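Local coordinates for putative P450-like enzyme (Streptomyces himastatinicus ATCC 53653, PDB 5Z9J), which probably acts as a heme-dependent cytochrome P450 monooxygenase in bacterial secondary metabolism, at residues A[13-18]-A[383-388]; A[283-288]-A[309-314]; A[21-26]-A[37-42]. All blocks are in the same frame, centred on the assembly; numbering follows the deposited sequence.

Contact 1 (A[13-18]-A[383-388]); sequences PGHFWM and QVVDAS. With TAM (tris(hydroxyethyl)aminomethane), chain F.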
loop_
_atom_site.group_PDB
_atom_site.type_symbol
_atom_site.label_atom_id
_atom_site.label_comp_id
_atom_site.label_asym_id
_atom_site.label_seq_id
_atom_site.Cartn_x
_atom_site.Cartn_y
_atom_site.Cartn_z
ATOM N N PRO A 13 17.974 1.277 -5.400
ATOM C CA PRO A 13 18.787 1.600 -6.585
ATOM C C PRO A 13 17.985 1.523 -7.886
ATOM O O PRO A 13 18.343 2.162 -8.870
ATOM C CB PRO A 13 19.895 0.551 -6.561
ATOM C CG PRO A 13 19.437 -0.527 -5.607
ATOM C CD PRO A 13 18.512 0.140 -4.627
ATOM N N GLY A 14 16.912 0.748 -7.893
ATOM C CA GLY A 14 16.064 0.659 -9.065
ATOM C C GLY A 14 15.163 1.867 -9.283
ATOM O O GLY A 14 14.559 1.996 -10.354
ATOM N N HIS A 15 15.027 2.731 -8.272
ATOM C CA HIS A 15 14.082 3.844 -8.378
ATOM C C HIS A 15 14.702 5.109 -8.956
ATOM O O HIS A 15 14.809 6.125 -8.272
ATOM C CB HIS A 15 13.483 4.183 -7.044
ATOM C CG HIS A 15 12.675 3.061 -6.463
ATOM N ND1 HIS A 15 12.131 3.111 -5.200
ATOM C CD2 HIS A 15 12.346 1.847 -6.964
ATOM C CE1 HIS A 15 11.474 1.989 -4.960
ATOM N NE2 HIS A 15 11.608 1.193 -6.006
ATOM N N PHE A 16 15.062 5.030 -10.225
ATOM C CA PHE A 16 15.754 6.126 -10.880
ATOM C C PHE A 16 14.943 7.433 -10.851
ATOM O O PHE A 16 15.531 8.537 -10.895
ATOM C CB PHE A 16 16.099 5.737 -12.344
ATOM C CG PHE A 16 14.892 5.363 -13.174
ATOM C CD1 PHE A 16 14.163 6.334 -13.820
ATOM C CD2 PHE A 16 14.473 4.037 -13.272
ATOM C CE1 PHE A 16 13.053 5.995 -14.540
ATOM C CE2 PHE A 16 13.372 3.693 -14.013
ATOM C CZ PHE A 16 12.654 4.667 -14.627
ATOM N N TRP A 17 13.617 7.344 -10.870
ATOM C CA TRP A 17 12.804 8.564 -10.905
ATOM C C TRP A 17 12.956 9.416 -9.642
ATOM O O TRP A 17 12.745 10.626 -9.674
ATOM C CB TRP A 17 11.344 8.230 -11.164
ATOM C CG TRP A 17 10.731 7.282 -10.129
ATOM C CD1 TRP A 17 10.066 7.632 -9.000
ATOM C CD2 TRP A 17 10.754 5.842 -10.153
ATOM N NE1 TRP A 17 9.662 6.509 -8.310
ATOM C CE2 TRP A 17 10.078 5.401 -8.994
ATOM C CE3 TRP A 17 11.270 4.888 -11.045
ATOM C CZ2 TRP A 17 9.905 4.037 -8.706
ATOM C CZ3 TRP A 17 11.105 3.521 -10.740
ATOM C CH2 TRP A 17 10.427 3.119 -9.579
ATOM N N MET A 18 13.278 8.771 -8.509
ATOM C CA MET A 18 13.551 9.487 -7.265
ATOM C C MET A 18 14.849 10.304 -7.271
ATOM O O MET A 18 15.021 11.206 -6.450
ATOM C CB MET A 18 13.573 8.485 -6.090
ATOM C CG MET A 18 12.235 7.769 -5.955
ATOM S SD MET A 18 10.838 8.910 -5.755
ATOM C CE MET A 18 11.370 9.780 -4.275
ATOM N N GLN A 383 13.215 -1.731 1.907
ATOM C CA GLN A 383 14.001 -2.594 1.027
ATOM C C GLN A 383 13.114 -3.448 0.121
ATOM O O GLN A 383 13.337 -4.637 -0.044
ATOM C CB GLN A 383 14.852 -3.517 1.907
ATOM C CG GLN A 383 15.779 -2.744 2.823
ATOM C CD GLN A 383 16.784 -1.946 2.044
ATOM O OE1 GLN A 383 17.733 -2.503 1.494
ATOM N NE2 GLN A 383 16.546 -0.642 1.930
ATOM N N VAL A 384 12.137 -2.818 -0.510
ATOM C CA VAL A 384 11.192 -3.540 -1.326
ATOM C C VAL A 384 10.988 -2.784 -2.623
ATOM O O VAL A 384 10.634 -1.612 -2.579
ATOM C CB VAL A 384 9.864 -3.682 -0.599
ATOM C CG1 VAL A 384 8.874 -4.366 -1.485
ATOM C CG2 VAL A 384 10.054 -4.469 0.711
ATOM N N VAL A 385 11.139 -3.462 -3.755
ATOM C CA VAL A 385 11.257 -2.759 -5.022
ATOM C C VAL A 385 9.941 -2.073 -5.435
ATOM O O VAL A 385 9.983 -1.054 -6.147
ATOM C CB VAL A 385 11.775 -3.698 -6.146
ATOM C CG1 VAL A 385 10.722 -4.742 -6.545
ATOM C CG2 VAL A 385 12.227 -2.878 -7.350
ATOM N N ASP A 386 8.772 -2.581 -5.013
ATOM C CA ASP A 386 7.537 -1.943 -5.486
ATOM C C ASP A 386 7.029 -0.866 -4.535
ATOM O O ASP A 386 5.930 -0.367 -4.655
ATOM C CB ASP A 386 6.448 -2.993 -5.825
ATOM C CG ASP A 386 6.108 -3.922 -4.666
ATOM O OD1 ASP A 386 6.928 -4.061 -3.730
ATOM O OD2 ASP A 386 5.041 -4.569 -4.728
ATOM N N ALA A 387 7.888 -0.463 -3.621
ATOM C CA ALA A 387 7.570 0.563 -2.646
ATOM C C ALA A 387 8.631 1.646 -2.577
ATOM O O ALA A 387 9.834 1.359 -2.468
ATOM C CB ALA A 387 7.374 -0.058 -1.237
ATOM N N SER A 388 8.165 2.888 -2.587
ATOM C CA SER A 388 9.051 3.980 -2.442
ATOM C C SER A 388 8.685 4.715 -1.136
ATOM O O SER A 388 7.779 5.563 -1.087
ATOM C CB SER A 388 8.936 4.855 -3.705
ATOM O OG SER A 388 9.690 6.023 -3.603
HETATM C C TAM F . 13.904 -1.999 -12.787
HETATM C C1 TAM F . 14.631 -1.477 -14.091
HETATM C C2 TAM F . 14.730 -1.731 -11.517
HETATM C C3 TAM F . 12.504 -1.330 -12.668
HETATM C C4 TAM F . 15.658 -0.382 -13.786
HETATM C C5 TAM F . 13.962 -2.278 -10.323
HETATM C C6 TAM F . 12.513 0.210 -12.804
HETATM N N TAM F . 13.677 -3.438 -12.885
HETATM O O4 TAM F . 16.944 -0.946 -13.609
HETATM O O5 TAM F . 13.290 -3.472 -10.762
HETATM O O6 TAM F . 13.137 0.770 -11.668
HETATM O O HOH W 1 8.004 7.281 -6.188
#
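His15 brings the edge of its imidazole against the turn formed by residues 384-387, and most of the surface buried here gathers round this ring. His15 NE2 donates to Val385 O at 2.8 Å; the N-H...O angle is 158° and the oxygen lies only 11° out of the ring plane, although the donor is tilted from the plane of the carbonyl. At the next corner, His15 CE1 stands 3.0 Å from Ala387 O, also at the ring edge, so two backbone oxygens meet one rim of the imidazole, a setting that probably keeps the proton on NE2 and holds the ring from turning. Trp17 CZ2 lies 3.6 Å above the plane of the His15 ring, offset toward the rim, and the ring of His12 stacks on it as well. The facing turn is type I, closed by Ala387 N to Val384 O, and sits in the loop between strands 380-381 and 392-396. This position is consistent with the C-terminal substrate-recognition loop of the P450 fold; the Ala387 side chain comes within about 9 Å of the heme. Beyond the imidazole, Ser388 CB approaches His15 ND1 obliquely at 3.9 Å. Ser388 OG, placed opposite its own backbone N (chi1 175°), is thereby carried to Met18, whose chain bends twice to set SD 3.8 Å from that OG. A water accepts from Trp17 NE1 at 2.8 Å and has a weak link to the same hydroxyl. On the ligand side, Trp17 CE3 sits over the centre of the Phe16 ring, while Val385 CG2 reaches the bound tris(hydroxyethyl)aminomethane, 3.5 Å from TAM C5.

Contact 2 (A[283-288]-A[309-314]); sequences PICGVG and LVWTGA. With TAM (tris(hydroxyethyl)aminomethane), chain F; HEM (protoporphyrin IX containing Fe), chain E.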
loop_
_atom_site.group_PDB
_atom_site.type_symbol
_atom_site.label_atom_id
_atom_site.label_comp_id
_atom_site.label_asym_id
_atom_site.label_seq_id
_atom_site.Cartn_x
_atom_site.Cartn_y
_atom_site.Cartn_z
ATOM N N PRO A 283 4.172 5.304 -1.940
ATOM C CA PRO A 283 4.332 4.088 -1.117
ATOM C C PRO A 283 4.217 2.782 -1.888
ATOM O O PRO A 283 4.977 1.818 -1.670
ATOM C CB PRO A 283 3.199 4.219 -0.070
ATOM C CG PRO A 283 2.996 5.643 0.089
ATOM C CD PRO A 283 3.242 6.260 -1.304
ATOM N N ILE A 284 3.247 2.729 -2.786
ATOM C CA ILE A 284 3.227 1.666 -3.794
ATOM C C ILE A 284 3.697 2.349 -5.099
ATOM O O ILE A 284 3.029 3.223 -5.666
ATOM C CB ILE A 284 1.851 1.031 -3.967
ATOM C CG1 ILE A 284 1.395 0.349 -2.660
ATOM C CG2 ILE A 284 1.856 -0.004 -5.052
ATOM C CD1 ILE A 284 2.243 -0.853 -2.231
ATOM N N CYS A 285 4.893 1.992 -5.546
ATOM C CA CYS A 285 5.447 2.711 -6.703
ATOM C C CYS A 285 5.473 1.870 -7.989
ATOM O O CYS A 285 5.936 2.333 -9.023
ATOM C CB CYS A 285 6.832 3.233 -6.352
ATOM S SG CYS A 285 8.064 2.005 -6.004
ATOM N N GLY A 286 5.045 0.613 -7.889
ATOM C CA GLY A 286 4.809 -0.214 -9.042
ATOM C C GLY A 286 3.822 -1.316 -8.753
ATOM O O GLY A 286 3.746 -1.794 -7.621
ATOM N N VAL A 287 3.041 -1.697 -9.758
ATOM C CA VAL A 287 2.146 -2.837 -9.625
ATOM C C VAL A 287 2.297 -3.765 -10.821
ATOM O O VAL A 287 2.626 -3.313 -11.954
ATOM C CB VAL A 287 0.651 -2.416 -9.489
ATOM C CG1 VAL A 287 0.450 -1.507 -8.256
ATOM C CG2 VAL A 287 0.161 -1.715 -10.707
ATOM N N GLY A 288 2.052 -5.057 -10.558
ATOM C CA GLY A 288 2.213 -6.101 -11.543
ATOM C C GLY A 288 0.956 -6.399 -12.327
ATOM O O GLY A 288 -0.176 -6.288 -11.835
ATOM N N LEU A 309 5.394 -4.853 -15.263
ATOM C CA LEU A 309 5.497 -3.974 -14.116
ATOM C C LEU A 309 5.160 -2.565 -14.525
ATOM O O LEU A 309 5.877 -1.942 -15.304
ATOM C CB LEU A 309 6.895 -4.011 -13.523
ATOM C CG LEU A 309 7.244 -5.422 -13.035
ATOM C CD1 LEU A 309 8.564 -5.451 -12.272
ATOM C CD2 LEU A 309 6.104 -6.052 -12.241
ATOM N N VAL A 310 4.045 -2.087 -13.985
ATOM C CA VAL A 310 3.551 -0.750 -14.202
ATOM C C VAL A 310 4.140 0.177 -13.116
ATOM O O VAL A 310 3.749 0.070 -11.923
ATOM C CB VAL A 310 2.026 -0.718 -14.159
ATOM C CG1 VAL A 310 1.511 0.698 -14.268
ATOM C CG2 VAL A 310 1.428 -1.645 -15.203
ATOM N N TRP A 311 5.116 1.027 -13.493
ATOM C CA TRP A 311 5.790 1.854 -12.470
ATOM C C TRP A 311 5.051 3.182 -12.237
ATOM O O TRP A 311 5.339 4.219 -12.846
ATOM C CB TRP A 311 7.262 2.051 -12.809
ATOM C CG TRP A 311 7.995 0.746 -12.783
ATOM C CD1 TRP A 311 8.386 -0.014 -13.866
ATOM C CD2 TRP A 311 8.412 0.015 -11.607
ATOM N NE1 TRP A 311 9.010 -1.179 -13.423
ATOM C CE2 TRP A 311 9.046 -1.175 -12.053
ATOM C CE3 TRP A 311 8.315 0.255 -10.234
ATOM C CZ2 TRP A 311 9.576 -2.123 -11.156
ATOM C CZ3 TRP A 311 8.835 -0.689 -9.349
ATOM C CH2 TRP A 311 9.453 -1.861 -9.819
ATOM N N THR A 312 4.040 3.100 -11.376
ATOM C CA THR A 312 3.247 4.210 -10.961
ATOM C C THR A 312 4.171 5.248 -10.334
ATOM O O THR A 312 3.960 6.464 -10.543
ATOM C CB THR A 312 2.165 3.748 -9.947
ATOM O OG1 THR A 312 2.824 3.022 -8.916
ATOM C CG2 THR A 312 1.147 2.856 -10.631
ATOM N N GLY A 313 5.228 4.828 -9.620
ATOM C CA GLY A 313 6.148 5.830 -9.076
ATOM C C GLY A 313 6.809 6.652 -10.201
ATOM O O GLY A 313 6.965 7.868 -10.121
ATOM N N ALA A 314 7.223 5.974 -11.251
ATOM C CA ALA A 314 7.860 6.674 -12.378
ATOM C C ALA A 314 6.830 7.495 -13.179
ATOM O O ALA A 314 7.110 8.630 -13.597
ATOM C CB ALA A 314 8.576 5.663 -13.260
HETATM C C TAM F . 13.904 -1.999 -12.787
HETATM C C1 TAM F . 14.631 -1.477 -14.091
HETATM C C2 TAM F . 14.730 -1.731 -11.517
HETATM C C3 TAM F . 12.504 -1.330 -12.668
HETATM C C4 TAM F . 15.658 -0.382 -13.786
HETATM C C5 TAM F . 13.962 -2.278 -10.323
HETATM C C6 TAM F . 12.513 0.210 -12.804
HETATM N N TAM F . 13.677 -3.438 -12.885
HETATM O O4 TAM F . 16.944 -0.946 -13.609
HETATM O O5 TAM F . 13.290 -3.472 -10.762
HETATM O O6 TAM F . 13.137 0.770 -11.668
HETATM C CHA HEM E . -5.600 -1.066 -3.850
HETATM C CHB HEM E . -2.156 2.073 -2.710
HETATM C CHC HEM E . -3.967 2.275 1.770
HETATM C CHD HEM E . -6.740 -1.520 0.904
HETATM C C1A HEM E . -4.521 -0.225 -4.006
HETATM C C2A HEM E . -3.752 0.049 -5.223
HETATM C C3A HEM E . -2.806 0.937 -4.910
HETATM C C4A HEM E . -2.935 1.241 -3.477
HETATM C CMA HEM E . -1.753 1.511 -5.868
HETATM C CAA HEM E . -3.991 -0.557 -6.622
HETATM C CBA HEM E . -3.424 -1.980 -6.718
HETATM C CGA HEM E . -3.384 -2.485 -8.166
HETATM O O1A HEM E . -2.805 -3.564 -8.445
HETATM O O2A HEM E . -3.947 -1.854 -9.079
HETATM C C1B HEM E . -2.394 2.447 -1.417
HETATM C C2B HEM E . -1.729 3.532 -0.745
HETATM C C3B HEM E . -2.231 3.590 0.494
HETATM C C4B HEM E . -3.209 2.522 0.634
HETATM C CMB HEM E . -0.662 4.402 -1.432
HETATM C CAB HEM E . -1.898 4.540 1.649
HETATM C CBB HEM E . -1.038 5.553 1.550
HETATM C C1C HEM E . -4.911 1.281 1.948
HETATM C C2C HEM E . -5.700 1.015 3.177
HETATM C C3C HEM E . -6.462 -0.036 2.910
HETATM C C4C HEM E . -6.163 -0.459 1.566
HETATM C CMC HEM E . -5.618 1.873 4.453
HETATM C CAC HEM E . -7.487 -0.825 3.759
HETATM C CBC HEM E . -7.843 -0.500 4.993
HETATM C C1D HEM E . -6.652 -1.762 -0.428
HETATM C C2D HEM E . -7.300 -2.856 -1.087
HETATM C C3D HEM E . -6.961 -2.693 -2.558
HETATM C C4D HEM E . -6.130 -1.528 -2.659
HETATM C CMD HEM E . -8.164 -3.974 -0.453
HETATM C CAD HEM E . -7.370 -3.651 -3.683
HETATM C CBD HEM E . -8.661 -3.201 -4.332
HETATM C CGD HEM E . -8.896 -4.061 -5.561
HETATM O O1D HEM E . -7.972 -4.775 -6.018
HETATM O O2D HEM E . -10.024 -4.010 -6.115
HETATM N NA HEM E . -3.982 0.524 -2.998
HETATM N NB HEM E . -3.282 1.835 -0.539
HETATM N NC HEM E . -5.230 0.343 1.039
HETATM N ND HEM E . -5.990 -0.968 -1.384
HETATM FE FE HEM E . -4.755 0.492 -0.997
#
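Val287 and Val310 form a hydrogen-bonded pair of the antiparallel strands 287-291 and 307-310, inside the mixed beta sheet of the P450 fold. Val310 N donates to Val287 O at 2.8 Å, and Val287 N returns the bond to Val310 O. Their side chains cross obliquely on the same face of the sheet, Val287 CG2 4.0 Å from Val310 CB, while Val287 CG1 turns to a heme propionate, 3.9 Å from HEM O1A. Cys285 works mainly through its carbonyl: Gly313 N, in the first turn of helix 312-315, donates to Cys285 O at 2.7 Å from above the carbonyl plane. Cys285 CB packs 3.8 Å from Gly313 CA, where a side chain on Gly313 would collide. Thr312 OG1, set between its backbone N and carbonyl carbon (chi1 52°), faces the Cys285 peptide and bonds weakly to Ile284 O. Trp311, the N-cap residue, lays its ring edge on Cys285 O; TAM C3 lies over one indole face, and Trp311 NE1 bonds to Asn37 OD1. A leucine here would probably leave Asn37 OD1 without that N-H and uncover the ligand's C3 side. Gly286 CA makes a C-H...O contact with Val310 O at 3.1 Å.

Contact 3 (A[21-26]-A[37-42]); sequences KRPDKI and NVYGYP. With TAM (tris(hydroxyethyl)aminomethane), chain F.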
loop_
_atom_site.group_PDB
_atom_site.type_symbol
_atom_site.label_atom_id
_atom_site.label_comp_id
_atom_site.label_asym_id
_atom_site.label_seq_id
_atom_site.Cartn_x
_atom_site.Cartn_y
_atom_site.Cartn_z
ATOM N N LYS A 21 16.010 11.235 -12.723
ATOM C CA LYS A 21 16.368 10.697 -14.038
ATOM C C LYS A 21 15.160 10.321 -14.895
ATOM O O LYS A 21 14.278 9.592 -14.467
ATOM C CB LYS A 21 17.248 9.452 -13.887
ATOM C CG LYS A 21 17.761 8.907 -15.232
ATOM C CD LYS A 21 18.178 7.425 -15.115
ATOM C CE LYS A 21 17.963 6.646 -16.432
ATOM N NZ LYS A 21 17.690 5.177 -16.117
ATOM N N ARG A 22 15.147 10.752 -16.155
ATOM C CA ARG A 22 14.072 10.335 -17.036
ATOM C C ARG A 22 14.379 8.912 -17.496
ATOM O O ARG A 22 15.549 8.552 -17.623
ATOM C CB ARG A 22 13.910 11.254 -18.276
ATOM C CG ARG A 22 13.365 12.637 -17.996
ATOM C CD ARG A 22 12.694 13.208 -19.229
ATOM N NE ARG A 22 13.588 13.413 -20.377
ATOM C CZ ARG A 22 13.417 14.362 -21.292
ATOM N NH1 ARG A 22 12.405 15.209 -21.185
ATOM N NH2 ARG A 22 14.260 14.478 -22.310
ATOM N N PRO A 23 13.329 8.097 -17.729
ATOM C CA PRO A 23 13.523 6.783 -18.341
ATOM C C PRO A 23 14.015 6.982 -19.769
ATOM O O PRO A 23 13.568 7.928 -20.398
ATOM C CB PRO A 23 12.127 6.185 -18.355
ATOM C CG PRO A 23 11.189 7.344 -18.271
ATOM C CD PRO A 23 11.908 8.472 -17.604
ATOM N N ASP A 24 14.929 6.146 -20.242
ATOM C CA ASP A 24 15.413 6.240 -21.608
ATOM C C ASP A 24 14.348 5.784 -22.601
ATOM O O ASP A 24 14.204 6.355 -23.679
ATOM C CB ASP A 24 16.695 5.435 -21.772
ATOM C CG ASP A 24 17.787 5.906 -20.834
ATOM O OD1 ASP A 24 17.756 7.099 -20.437
ATOM O OD2 ASP A 24 18.671 5.086 -20.494
ATOM N N LYS A 25 13.607 4.743 -22.226
ATOM C CA LYS A 25 12.483 4.272 -23.033
ATOM C C LYS A 25 11.261 4.166 -22.115
ATOM O O LYS A 25 11.371 3.833 -20.934
ATOM C CB LYS A 25 12.736 2.892 -23.682
ATOM C CG LYS A 25 14.178 2.314 -23.695
ATOM C CD LYS A 25 15.292 3.208 -24.255
ATOM C CE LYS A 25 16.663 2.603 -23.916
ATOM N NZ LYS A 25 17.809 3.529 -24.132
ATOM N N ILE A 26 10.099 4.453 -22.672
ATOM C CA ILE A 26 8.871 4.397 -21.915
ATOM C C ILE A 26 8.645 2.951 -21.502
ATOM O O ILE A 26 8.208 2.696 -20.384
ATOM C CB ILE A 26 7.672 4.917 -22.750
ATOM C CG1 ILE A 26 7.903 6.373 -23.194
ATOM C CG2 ILE A 26 6.370 4.775 -21.979
ATOM C CD1 ILE A 26 7.102 6.776 -24.462
ATOM N N ASN A 37 8.820 -3.557 -18.324
ATOM C CA ASN A 37 8.670 -2.334 -17.531
ATOM C C ASN A 37 7.973 -1.212 -18.304
ATOM O O ASN A 37 8.347 -0.948 -19.439
ATOM C CB ASN A 37 10.051 -1.818 -17.056
ATOM C CG ASN A 37 10.776 -2.787 -16.120
ATOM O OD1 ASN A 37 10.302 -3.046 -15.030
ATOM N ND2 ASN A 37 11.924 -3.302 -16.535
ATOM N N VAL A 38 6.986 -0.547 -17.698
ATOM C CA VAL A 38 6.353 0.670 -18.270
ATOM C C VAL A 38 6.561 1.864 -17.328
ATOM O O VAL A 38 6.218 1.766 -16.134
ATOM C CB VAL A 38 4.816 0.490 -18.471
ATOM C CG1 VAL A 38 4.174 1.724 -19.131
ATOM C CG2 VAL A 38 4.534 -0.705 -19.294
ATOM N N TYR A 39 7.073 2.986 -17.823
ATOM C CA TYR A 39 7.357 4.148 -16.959
ATOM C C TYR A 39 6.525 5.434 -17.304
ATOM O O TYR A 39 6.527 6.417 -16.535
ATOM C CB TYR A 39 8.835 4.512 -17.020
ATOM C CG TYR A 39 9.786 3.371 -16.767
ATOM C CD1 TYR A 39 9.852 2.732 -15.529
ATOM C CD2 TYR A 39 10.654 2.962 -17.747
ATOM C CE1 TYR A 39 10.734 1.692 -15.315
ATOM C CE2 TYR A 39 11.543 1.929 -17.534
ATOM C CZ TYR A 39 11.571 1.295 -16.311
ATOM O OH TYR A 39 12.454 0.262 -16.094
ATOM N N GLY A 40 5.793 5.421 -18.415
ATOM C CA GLY A 40 5.108 6.627 -18.856
ATOM C C GLY A 40 3.755 6.759 -18.187
ATOM O O GLY A 40 3.159 5.743 -17.767
ATOM N N TYR A 41 3.301 7.993 -17.981
ATOM C CA TYR A 41 2.002 8.167 -17.293
ATOM C C TYR A 41 0.816 7.783 -18.201
ATOM O O TYR A 41 -0.010 6.954 -17.792
ATOM C CB TYR A 41 1.844 9.588 -16.721
ATOM C CG TYR A 41 0.521 9.891 -16.029
ATOM C CD1 TYR A 41 0.364 9.805 -14.618
ATOM C CD2 TYR A 41 -0.583 10.270 -16.776
ATOM C CE1 TYR A 41 -0.873 10.119 -14.015
ATOM C CE2 TYR A 41 -1.792 10.560 -16.185
ATOM C CZ TYR A 41 -1.931 10.476 -14.819
ATOM O OH TYR A 41 -3.160 10.782 -14.302
ATOM N N PRO A 42 0.717 8.350 -19.421
ATOM C CA PRO A 42 -0.473 7.990 -20.204
ATOM C C PRO A 42 -0.561 6.485 -20.503
ATOM O O PRO A 42 -1.651 5.945 -20.587
ATOM C CB PRO A 42 -0.312 8.811 -21.532
ATOM C CG PRO A 42 1.123 9.117 -21.609
ATOM C CD PRO A 42 1.637 9.216 -20.172
HETATM C C TAM F . 13.904 -1.999 -12.787
HETATM C C1 TAM F . 14.631 -1.477 -14.091
HETATM C C2 TAM F . 14.730 -1.731 -11.517
HETATM C C3 TAM F . 12.504 -1.330 -12.668
HETATM C C4 TAM F . 15.658 -0.382 -13.786
HETATM C C5 TAM F . 13.962 -2.278 -10.323
HETATM C C6 TAM F . 12.513 0.210 -12.804
HETATM N N TAM F . 13.677 -3.438 -12.885
HETATM O O4 TAM F . 16.944 -0.946 -13.609
HETATM O O5 TAM F . 13.290 -3.472 -10.762
HETATM O O6 TAM F . 13.137 0.770 -11.668
#
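One wall of the pocket holding tris(hydroxyethyl)aminomethane is the ring of Tyr39, backed by Pro23, Lys25 and Ile26 of the loop that leads into strand 27-30. Pro23 CB comes obliquely to Tyr39 CD2 at 3.6 Å, the two side chains sliding past each other in opposite directions. Lys25 contributes its carbonyl: Lys25 O lies in the plane of the phenol ring at its edge, 3.4 Å from Tyr39 CD2. Ile26 O accepts from Tyr39 N at 2.8 Å (N-H...O angle 156°) and also receives a C-H...O contact from Val38 CA, so one backbone oxygen holds the end of strand 35-38 against the loop. Next along, Ile26 CG2 covers Gly40 N at 3.7 Å; a side chain on Gly40, the N-cap of helix 41-48, would run into this methyl, and Gly40 N is buried with no partner. With CG beside the backbone N (chi1 -52°), the Tyr39 ring swings toward the ligand, its OH 3.3 Å from TAM C6. Phe16 meets the ring edge-to-face. Asn37 OD1 lies 3.7 Å from TAM C3. Tyr39 OH and Asn37 ND2 are hydrogen-bonded to the two different oxygens of Asp28, so this carboxylate probably polarises the phenol and fixes the rotation of both pocket side chains from the second shell.

From the N terminus, the chain first lays down 13-18 and then 21-26; contact 3 soon closes a short loop, bringing 21-26 against 37-42 round the hairpin of strands 27-30 and 35-38. Contact 2 comes later, in series with it, joining 283-288 to 309-314 within the same sheet, where strands 35-38 and 307-310 are neighbours. Contact 1 closes last, bringing the C-terminal loop 383-388 back to the N-terminal segment, and both other contacts nest within its 364-residue span. Asp386 O probably bonds to Cys285 N, linking contacts 1 and 2. All three touch TAM, so N-terminal loop, sheet and C-terminal loop converge on one pocket.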